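Side-chain contacts in endoglucanase (Humicola insolens, PDB 1DYS), which hydrolyses internal beta-1,4-glucosidic bonds of cellulose as a family 6 glycoside hydrolase, and takes part in the recycling of plant biomass: residues R70-K73 and A74-E77; S105-G108 and L109-K113; T298-P301 and N302-A305. All coordinates share one frame; numbering follows the deposited sequence.

How the contacts relate
From the N terminus, the three contacts come in series; none nests in another and none cross. Each is a turn of one continuous chain. Contact 1 ends helix 60-74 and turns the chain toward strand 79-85. Contact 2 lies beyond that strand, where a loop becomes helix 108-126. Together they mark a helix-to-strand and a loop-to-helix junction of the parallel, barrel-like fold of this family. Contact 3 comes much later and closes the tight turn that feeds strand 303-307 into the same sheet. The contacts do not touch: their nearest atoms are about 16 to 21 Å apart. Contacts 2 and 3 lie on opposite sides of the chain's centre.

Contact 1 of 3, residues R70-K73 and A74-E77; sequences RAAK and ARGE
Arg70 meets Ala74 through the backbone, with Ala74 N donating to Arg70 O at 3.1 Å. The methyl of Ala74 packs against the same carbonyl oxygen. The Arg70 side chain takes no part in the turn; its guanidinium forms a salt bridge with Asp129. Ala71 O receives weak bonds from Ala74 N and Arg75 N. It also lies beside CG of Arg75.

Ala72 is the middle of the contact. Its carbonyl oxygen is gripped by two N-H groups, Arg75 N and Glu77 N, each 3.0 Å from Ala72 O. They arrive from opposite faces of the carbonyl plane. Two side chains then fold back over Ala72. CG of Arg75 sits between the backbone N and the carbonyl carbon (chi1 45°), which sends its extended chain back along the helix. One face of its guanidinium therefore covers Ala72 CA, off-centre toward the rim. Glu77 runs CB and CG past Ala72 O and brings OE1 to 3.4 Å from Ala72 CB. The two chains join in a salt bridge, Arg75 NE to Glu77 OE2 at 2.6 Å. The arginine meets OE2 from above the carboxylate plane. This pairing holds both polar ends beside the Ala72 methyl.

Lys73 O accepts from Gly76 N at 3.3 Å. With the Glu77 N to Ala72 O bond, this makes a Schellman motif. Gly76 is its C-prime residue, with positive phi (94°); a CB there would jam against the carbonyl oxygen of Arg75. Lys73 CA also makes a C-H...O contact with Glu77 O.

The motif ends helix 60-74 at the surface. The buried Ala72 methyl packs on Leu12 and on Pro79, at the start of strand 79-85, and Lys73 also touches Pro79.

Contact 2 of 3, residues S105-G108 and L109-K113; sequences SQNG and LNRYK
Asn107 and Asn110 join by their side-chain amides, with Asn107 ND2 donating to Asn110 OD1 at 2.9 Å. The acceptor lies in the amide plane of Asn107, but the two amide planes are turned 68° apart. CG of Asn107 is anti to its own N (chi1 -169°), which swings the amide over toward CB of Asn110. A water accepts from Asn110 N and, weakly, from Asn107 ND2.

Arg111 meets the segment 105-108 with its whole length. Arg111 CG lies 3.3 Å from Asn107 O. Its extended chain brings one face of the guanidinium to the carbonyl of Gln106, whose oxygen stands 3.0 Å above the guanidinium plane, offset toward the rim. A second water, in plane at the guanidinium edge, accepts from Arg111 NE and donates to Asn107 OD1. A leucine in place of Arg111 would probably leave that water without the N-H it accepts from and take the flat cation away from the Gln106 carbonyl oxygen.

Asn107 is at the N-cap position of helix 108-126, yet its side chain makes no capping bond. The first turn is held by the backbone: Arg111 N to Asn107 O at 3.2 Å and Tyr112 N to Gly108 O at 2.8 Å.

Farther out, Tyr112 OH hydrogen-bonds to Glu137, and the tyrosine side chain packs on Ala162 of helix 150-169. Arg111 packs on Phe57 of the second subunit and comes close to Arg60 there, a like charge.

Contact 3 of 3, residues T298-P301 and N302-A305; sequences TNNP and NVDA
Asn300 reaches over the turn to touch both Asn302 and Val303. Asn300 CB starts the side chain 4.0 Å from Val303 CG2. Asn300 CG comes closer to the same methyl, 3.7 Å from Val303 CG2, so the flat amide rests against one branch of the valine. The two side chains cross at about a right angle. At the tip the amide splits its roles. Asn300 OD1 turns back to the main chain and accepts from Asn302 N at 2.8 Å; the donor is tilted 25° from the plane of the side-chain carbonyl. The Asn300 OD1 to Asn302 N bond makes an Asx turn. ND2 also lies beside Val303 CG2 and gives its hydrogens to Ser244 and Thr248. With CG anti to the backbone N (chi1 -179°), the amide lies over the turn and both ends find partners. These bonds fix its rotation.

The Asx turn overlaps a type I beta turn from Asn300 to Val303. Pro301 follows Asn300 as its second residue. Val303 N donates to Asn300 O at 3.0 Å from above the carbonyl plane.

Thr298 backs the turn. Its OG1 lies 2.9 Å from Val303 O and 3.0 Å from Asn300 O. One proton faces two acceptors, and which one takes it is not settled. The methyl CG2 of Thr298 packs on Ala305 CA at 3.7 Å and lies alongside Val303 CG1.

The turn leads directly into strand 303-307. Asn302 and Ala305 make backbone bonds to Phe263 and Ile265 of the parallel strand 262-266. The Asp304 carboxylate is held by Tyr178, Arg214 and Gln262. Helix 243-255 covers one side: Val303 packs on Ala247, and Asn302 touches Ala251 and Arg255.

Contact 1 of 3, residues R70-K73 and A74-E77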
ATOM      1  N   ARG A  70      -9.067 -26.275   9.347  1.00 22.18           N
ATOM      2  CA  ARG A  70     -10.063 -27.337   9.490  1.00 22.08           C
ATOM      3  C   ARG A  70      -9.892 -28.442   8.458  1.00 27.11           C
ATOM      4  O   ARG A  70     -10.141 -29.614   8.780  1.00 30.23           O
ATOM      5  CB  ARG A  70     -11.472 -26.747   9.412  1.00 19.06           C
ATOM      6  CG  ARG A  70     -11.763 -25.799  10.565  1.00 22.53           C
ATOM      7  CD  ARG A  70     -13.183 -25.229  10.530  1.00 23.54           C
ATOM      8  NE  ARG A  70     -13.455 -24.658  11.863  1.00 21.57           N
ATOM      9  CZ  ARG A  70     -14.199 -23.580  12.045  1.00 16.33           C
ATOM     10  NH1 ARG A  70     -14.786 -23.014  11.005  1.00 23.70           N
ATOM     11  NH2 ARG A  70     -14.348 -23.132  13.302  1.00 20.71           N
ATOM     12  N   ALA A  71      -9.408 -28.145   7.256  1.00 24.69           N
ATOM     13  CA  ALA A  71      -9.144 -29.158   6.245  1.00 27.59           C
ATOM     14  C   ALA A  71      -7.923 -30.000   6.611  1.00 33.23           C
ATOM     15  O   ALA A  71      -7.846 -31.210   6.349  1.00 34.34           O
ATOM     16  CB  ALA A  71      -8.920 -28.520   4.874  1.00 32.45           C
ATOM     17  N   ALA A  72      -6.934 -29.372   7.235  1.00 25.47           N
ATOM     18  CA  ALA A  72      -5.713 -30.043   7.645  1.00 25.49           C
ATOM     19  C   ALA A  72      -6.043 -31.049   8.742  1.00 30.33           C
ATOM     20  O   ALA A  72      -5.662 -32.208   8.742  1.00 28.16           O
ATOM     21  CB  ALA A  72      -4.661 -29.045   8.117  1.00 21.10           C
ATOM     22  N   LYS A  73      -6.870 -30.580   9.669  1.00 30.08           N
ATOM     23  CA  LYS A  73      -7.246 -31.405  10.825  1.00 34.22           C
ATOM     24  C   LYS A  73      -8.136 -32.550  10.376  1.00 32.67           C
ATOM     25  O   LYS A  73      -8.086 -33.634  10.964  1.00 28.18           O
ATOM     26  CB  LYS A  73      -7.763 -30.423  11.847  1.00 41.50           C
ATOM     27  CG  LYS A  73      -9.172 -30.610  12.325  1.00 48.31           C
ATOM     28  CD  LYS A  73      -9.205 -31.403  13.620  1.00 50.90           C
ATOM     29  CE  LYS A  73      -8.512 -30.702  14.776  1.00 59.96           C
ATOM     30  NZ  LYS A  73      -8.596 -29.216  14.695  1.00 60.78           N
ATOM     31  N   ALA A  74      -8.855 -32.373   9.262  1.00 30.13           N
ATOM     32  CA  ALA A  74      -9.654 -33.448   8.687  1.00 35.21           C
ATOM     33  C   ALA A  74      -8.802 -34.514   8.011  1.00 42.35           C
ATOM     34  O   ALA A  74      -9.311 -35.644   7.900  1.00 45.03           O
ATOM     35  CB  ALA A  74     -10.689 -32.927   7.699  1.00 29.40           C
ATOM     36  N   ARG A  75      -7.554 -34.273   7.609  1.00 40.77           N
ATOM     37  CA  ARG A  75      -6.760 -35.370   7.047  1.00 36.94           C
ATOM     38  C   ARG A  75      -5.793 -35.916   8.093  1.00 36.22           C
ATOM     39  O   ARG A  75      -4.809 -36.584   7.779  1.00 37.82           O
ATOM     40  CB  ARG A  75      -6.031 -34.999   5.764  1.00 43.25           C
ATOM     41  CG  ARG A  75      -5.360 -33.658   5.836  1.00 44.99           C
ATOM     42  CD  ARG A  75      -4.762 -33.219   4.501  1.00 49.43           C
ATOM     43  NE  ARG A  75      -3.709 -32.245   4.828  1.00 43.11           N
ATOM     44  CZ  ARG A  75      -3.856 -30.930   4.722  1.00 44.77           C
ATOM     45  NH1 ARG A  75      -4.979 -30.397   4.274  1.00 39.44           N
ATOM     46  NH2 ARG A  75      -2.844 -30.139   5.055  1.00 46.52           N
ATOM     47  N   GLY A  76      -6.088 -35.636   9.362  1.00 33.79           N
ATOM     48  CA  GLY A  76      -5.346 -36.140  10.479  1.00 34.23           C
ATOM     49  C   GLY A  76      -4.240 -35.285  11.045  1.00 38.37           C
ATOM     50  O   GLY A  76      -3.564 -35.685  12.001  1.00 35.19           O
ATOM     51  N   GLU A  77      -4.053 -34.090  10.496  1.00 32.72           N
ATOM     52  CA  GLU A  77      -2.995 -33.214  11.006  1.00 27.88           C
ATOM     53  C   GLU A  77      -3.425 -32.497  12.272  1.00 25.54           C
ATOM     54  O   GLU A  77      -4.586 -32.491  12.694  1.00 23.07           O
ATOM     55  CB  GLU A  77      -2.627 -32.216   9.908  1.00 29.69           C
ATOM     56  CG  GLU A  77      -2.297 -32.892   8.576  1.00 29.74           C
ATOM     57  CD  GLU A  77      -1.820 -31.903   7.533  1.00 34.45           C
ATOM     58  OE1 GLU A  77      -1.671 -30.705   7.840  1.00 35.54           O
ATOM     59  OE2 GLU A  77      -1.607 -32.355   6.392  1.00 37.17           O
TER

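Contact 2 of 3, residues S105-G108 and L109-K113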
ATOM      1  N   SER A 105      -5.328  10.763  13.857  1.00 18.96           N
ATOM      2  CA  SER A 105      -6.069  11.981  13.557  1.00 20.51           C
ATOM      3  C   SER A 105      -7.294  11.762  12.679  1.00 23.29           C
ATOM      4  O   SER A 105      -7.972  12.749  12.339  1.00 23.43           O
ATOM      5  CB  SER A 105      -5.086  12.959  12.898  1.00 21.63           C
ATOM      6  OG  SER A 105      -4.520  12.400  11.724  1.00 18.93           O
ATOM      7  N   GLN A 106      -7.603  10.539  12.270  1.00 21.97           N
ATOM      8  CA  GLN A 106      -8.774  10.181  11.508  1.00 16.00           C
ATOM      9  C   GLN A 106      -9.547   9.114  12.276  1.00 18.59           C
ATOM     10  O   GLN A 106      -9.927   8.053  11.768  1.00 18.41           O
ATOM     11  CB  GLN A 106      -8.451   9.698  10.089  1.00 16.42           C
ATOM     12  CG  GLN A 106      -7.683  10.714   9.231  1.00 19.64           C
ATOM     13  CD  GLN A 106      -7.251  10.095   7.907  1.00 30.90           C
ATOM     14  OE1 GLN A 106      -7.299   8.876   7.679  1.00 24.11           O
ATOM     15  NE2 GLN A 106      -6.771  10.975   7.019  1.00 24.20           N
ATOM     16  N   ASN A 107      -9.776   9.395  13.570  1.00 17.89           N
ATOM     17  CA  ASN A 107     -10.502   8.538  14.490  1.00 16.26           C
ATOM     18  C   ASN A 107      -9.912   7.131  14.504  1.00 18.05           C
ATOM     19  O   ASN A 107     -10.614   6.156  14.692  1.00 20.14           O
ATOM     20  CB  ASN A 107     -11.992   8.498  14.118  1.00 19.79           C
ATOM     21  CG  ASN A 107     -12.928   7.870  15.130  1.00 17.57           C
ATOM     22  OD1 ASN A 107     -13.922   7.252  14.705  1.00 26.88           O
ATOM     23  ND2 ASN A 107     -12.711   8.003  16.431  1.00 15.24           N
ATOM     24  N   GLY A 108      -8.606   7.013  14.333  1.00 18.99           N
ATOM     25  CA  GLY A 108      -7.983   5.696  14.144  1.00 13.67           C
ATOM     26  C   GLY A 108      -8.064   4.747  15.300  1.00 16.60           C
ATOM     27  O   GLY A 108      -8.185   3.519  15.102  1.00 16.83           O
ATOM     28  N   LEU A 109      -7.963   5.242  16.532  1.00 15.55           N
ATOM     29  CA  LEU A 109      -8.092   4.382  17.680  1.00 17.89           C
ATOM     30  C   LEU A 109      -9.454   3.717  17.742  1.00 15.95           C
ATOM     31  O   LEU A 109      -9.550   2.495  17.867  1.00 15.07           O
ATOM     32  CB  LEU A 109      -7.788   5.184  18.968  1.00 21.55           C
ATOM     33  CG  LEU A 109      -7.952   4.278  20.189  1.00 16.19           C
ATOM     34  CD1 LEU A 109      -6.885   3.164  20.135  1.00 23.18           C
ATOM     35  CD2 LEU A 109      -7.792   5.052  21.486  1.00 19.38           C
ATOM     36  N   ASN A 110     -10.554   4.472  17.552  1.00 17.29           N
ATOM     37  CA  ASN A 110     -11.864   3.843  17.560  1.00 20.46           C
ATOM     38  C   ASN A 110     -12.044   2.836  16.425  1.00 18.61           C
ATOM     39  O   ASN A 110     -12.600   1.765  16.675  1.00 19.34           O
ATOM     40  CB  ASN A 110     -12.991   4.892  17.476  1.00 23.88           C
ATOM     41  CG  ASN A 110     -13.195   5.545  18.829  1.00 27.93           C
ATOM     42  OD1 ASN A 110     -13.439   6.759  18.954  1.00 30.25           O
ATOM     43  ND2 ASN A 110     -13.093   4.734  19.876  1.00 32.83           N
ATOM     44  N   ARG A 111     -11.583   3.138  15.220  1.00 20.77           N
ATOM     45  CA  ARG A 111     -11.707   2.274  14.044  1.00 17.52           C
ATOM     46  C   ARG A 111     -10.891   0.971  14.252  1.00 12.78           C
ATOM     47  O   ARG A 111     -11.358  -0.113  13.911  1.00 16.87           O
ATOM     48  CB  ARG A 111     -11.286   2.978  12.769  1.00 19.76           C
ATOM     49  CG  ARG A 111     -12.041   4.259  12.404  1.00 20.68           C
ATOM     50  CD  ARG A 111     -11.430   4.927  11.170  1.00 19.60           C
ATOM     51  NE  ARG A 111     -12.375   5.963  10.689  1.00 24.33           N
ATOM     52  CZ  ARG A 111     -12.060   6.810   9.701  1.00 25.75           C
ATOM     53  NH1 ARG A 111     -10.899   6.765   9.055  1.00 23.72           N
ATOM     54  NH2 ARG A 111     -12.980   7.710   9.354  1.00 28.92           N
ATOM     55  N   TYR A 112      -9.711   1.132  14.854  1.00 16.65           N
ATOM     56  CA  TYR A 112      -8.903  -0.043  15.200  1.00 17.96           C
ATOM     57  C   TYR A 112      -9.643  -0.952  16.178  1.00 15.90           C
ATOM     58  O   TYR A 112      -9.691  -2.168  15.971  1.00 16.47           O
ATOM     59  CB  TYR A 112      -7.609   0.358  15.862  1.00 17.04           C
ATOM     60  CG  TYR A 112      -6.602  -0.715  16.192  1.00 13.37           C
ATOM     61  CD1 TYR A 112      -5.822  -1.315  15.217  1.00 16.21           C
ATOM     62  CD2 TYR A 112      -6.417  -1.076  17.511  1.00 15.93           C
ATOM     63  CE1 TYR A 112      -4.874  -2.274  15.588  1.00 15.95           C
ATOM     64  CE2 TYR A 112      -5.462  -2.022  17.876  1.00 18.62           C
ATOM     65  CZ  TYR A 112      -4.687  -2.608  16.889  1.00 17.89           C
ATOM     66  OH  TYR A 112      -3.752  -3.544  17.275  1.00 14.52           O
ATOM     67  N   LYS A 113     -10.226  -0.363  17.240  1.00 16.36           N
ATOM     68  CA  LYS A 113     -11.001  -1.282  18.101  1.00 17.52           C
ATOM     69  C   LYS A 113     -12.205  -1.915  17.423  1.00 18.91           C
ATOM     70  O   LYS A 113     -12.411  -3.140  17.509  1.00 17.56           O
ATOM     71  CB  LYS A 113     -11.525  -0.516  19.327  1.00 18.04           C
ATOM     72  CG  LYS A 113     -10.407   0.133  20.103  1.00 16.40           C
ATOM     73  CD  LYS A 113     -11.000   0.891  21.314  1.00 23.83           C
ATOM     74  CE  LYS A 113      -9.860   1.261  22.258  1.00 24.00           C
ATOM     75  NZ  LYS A 113     -10.280   2.325  23.207  1.00 30.37           N
TER
HETATM   76  O   HOH W   1     -10.441   7.331  17.752  1.00 19.01           O
HETATM   77  O   HOH W   2     -15.158   6.460  12.134  1.00 31.93           O

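Contact 3 of 3, residues T298-P301 and N302-A305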
ATOM      1  N   THR A 298      14.386 -25.989  19.492  1.00 22.06           N
ATOM      2  CA  THR A 298      15.070 -24.715  19.496  1.00 21.60           C
ATOM      3  C   THR A 298      16.344 -24.646  20.298  1.00 21.86           C
ATOM      4  O   THR A 298      17.121 -23.683  20.237  1.00 28.44           O
ATOM      5  CB  THR A 298      14.089 -23.628  20.037  1.00 20.07           C
ATOM      6  OG1 THR A 298      13.869 -23.908  21.423  1.00 20.59           O
ATOM      7  CG2 THR A 298      12.790 -23.704  19.258  1.00 17.68           C
ATOM      8  N   ASN A 299      16.535 -25.647  21.172  1.00 26.27           N
ATOM      9  CA  ASN A 299      17.709 -25.680  22.045  1.00 27.86           C
ATOM     10  C   ASN A 299      17.825 -24.444  22.905  1.00 27.60           C
ATOM     11  O   ASN A 299      18.926 -23.949  23.179  1.00 33.49           O
ATOM     12  CB  ASN A 299      18.959 -25.857  21.169  1.00 29.99           C
ATOM     13  CG  ASN A 299      18.990 -27.216  20.508  1.00 41.81           C
ATOM     14  OD1 ASN A 299      19.270 -27.343  19.314  1.00 53.74           O
ATOM     15  ND2 ASN A 299      18.709 -28.237  21.314  1.00 51.24           N
ATOM     16  N   ASN A 300      16.695 -23.864  23.316  1.00 25.75           N
ATOM     17  CA  ASN A 300      16.637 -22.691  24.153  1.00 27.94           C
ATOM     18  C   ASN A 300      15.260 -22.690  24.812  1.00 24.49           C
ATOM     19  O   ASN A 300      14.241 -22.647  24.160  1.00 23.71           O
ATOM     20  CB  ASN A 300      16.876 -21.405  23.350  1.00 27.27           C
ATOM     21  CG  ASN A 300      16.844 -20.165  24.192  1.00 21.67           C
ATOM     22  OD1 ASN A 300      16.212 -20.090  25.231  1.00 23.30           O
ATOM     23  ND2 ASN A 300      17.553 -19.101  23.761  1.00 22.06           N
ATOM     24  N   PRO A 301      15.250 -22.788  26.124  1.00 29.89           N
ATOM     25  CA  PRO A 301      14.085 -22.850  26.970  1.00 30.80           C
ATOM     26  C   PRO A 301      13.138 -21.665  26.805  1.00 30.75           C
ATOM     27  O   PRO A 301      11.932 -21.789  26.994  1.00 25.94           O
ATOM     28  CB  PRO A 301      14.545 -22.844  28.451  1.00 25.23           C
ATOM     29  CG  PRO A 301      16.029 -22.628  28.340  1.00 30.76           C
ATOM     30  CD  PRO A 301      16.492 -22.831  26.925  1.00 33.01           C
ATOM     31  N   ASN A 302      13.717 -20.511  26.490  1.00 23.27           N
ATOM     32  CA  ASN A 302      12.971 -19.285  26.308  1.00 20.97           C
ATOM     33  C   ASN A 302      12.362 -19.188  24.922  1.00 24.01           C
ATOM     34  O   ASN A 302      11.689 -18.187  24.677  1.00 20.89           O
ATOM     35  CB  ASN A 302      13.962 -18.109  26.452  1.00 25.19           C
ATOM     36  CG  ASN A 302      14.690 -18.197  27.795  1.00 27.19           C
ATOM     37  OD1 ASN A 302      15.918 -18.249  27.869  1.00 25.05           O
ATOM     38  ND2 ASN A 302      13.881 -18.179  28.835  1.00 24.65           N
ATOM     39  N   VAL A 303      12.638 -20.139  24.056  1.00 18.61           N
ATOM     40  CA  VAL A 303      12.144 -20.024  22.672  1.00 20.42           C
ATOM     41  C   VAL A 303      11.194 -21.184  22.392  1.00 24.90           C
ATOM     42  O   VAL A 303      11.590 -22.335  22.234  1.00 21.13           O
ATOM     43  CB  VAL A 303      13.300 -19.973  21.662  1.00 18.54           C
ATOM     44  CG1 VAL A 303      12.757 -19.805  20.234  1.00 18.31           C
ATOM     45  CG2 VAL A 303      14.248 -18.801  21.918  1.00 19.58           C
ATOM     46  N   ASP A 304       9.888 -20.900  22.371  1.00 19.18           N
ATOM     47  CA  ASP A 304       8.882 -21.861  22.035  1.00 15.86           C
ATOM     48  C   ASP A 304       9.051 -22.501  20.643  1.00 17.85           C
ATOM     49  O   ASP A 304       8.817 -23.687  20.411  1.00 20.58           O
ATOM     50  CB  ASP A 304       7.452 -21.287  22.043  1.00 19.27           C
ATOM     51  CG  ASP A 304       6.857 -21.101  23.421  1.00 22.98           C
ATOM     52  OD1 ASP A 304       7.329 -21.713  24.399  1.00 22.43           O
ATOM     53  OD2 ASP A 304       5.876 -20.329  23.552  1.00 18.86           O
ATOM     54  N   ALA A 305       9.380 -21.695  19.636  1.00 17.98           N
ATOM     55  CA  ALA A 305       9.484 -22.261  18.296  1.00 17.71           C
ATOM     56  C   ALA A 305      10.202 -21.328  17.335  1.00 19.11           C
ATOM     57  O   ALA A 305      10.243 -20.107  17.534  1.00 17.63           O
ATOM     58  CB  ALA A 305       8.090 -22.570  17.737  1.00 18.77           C
TER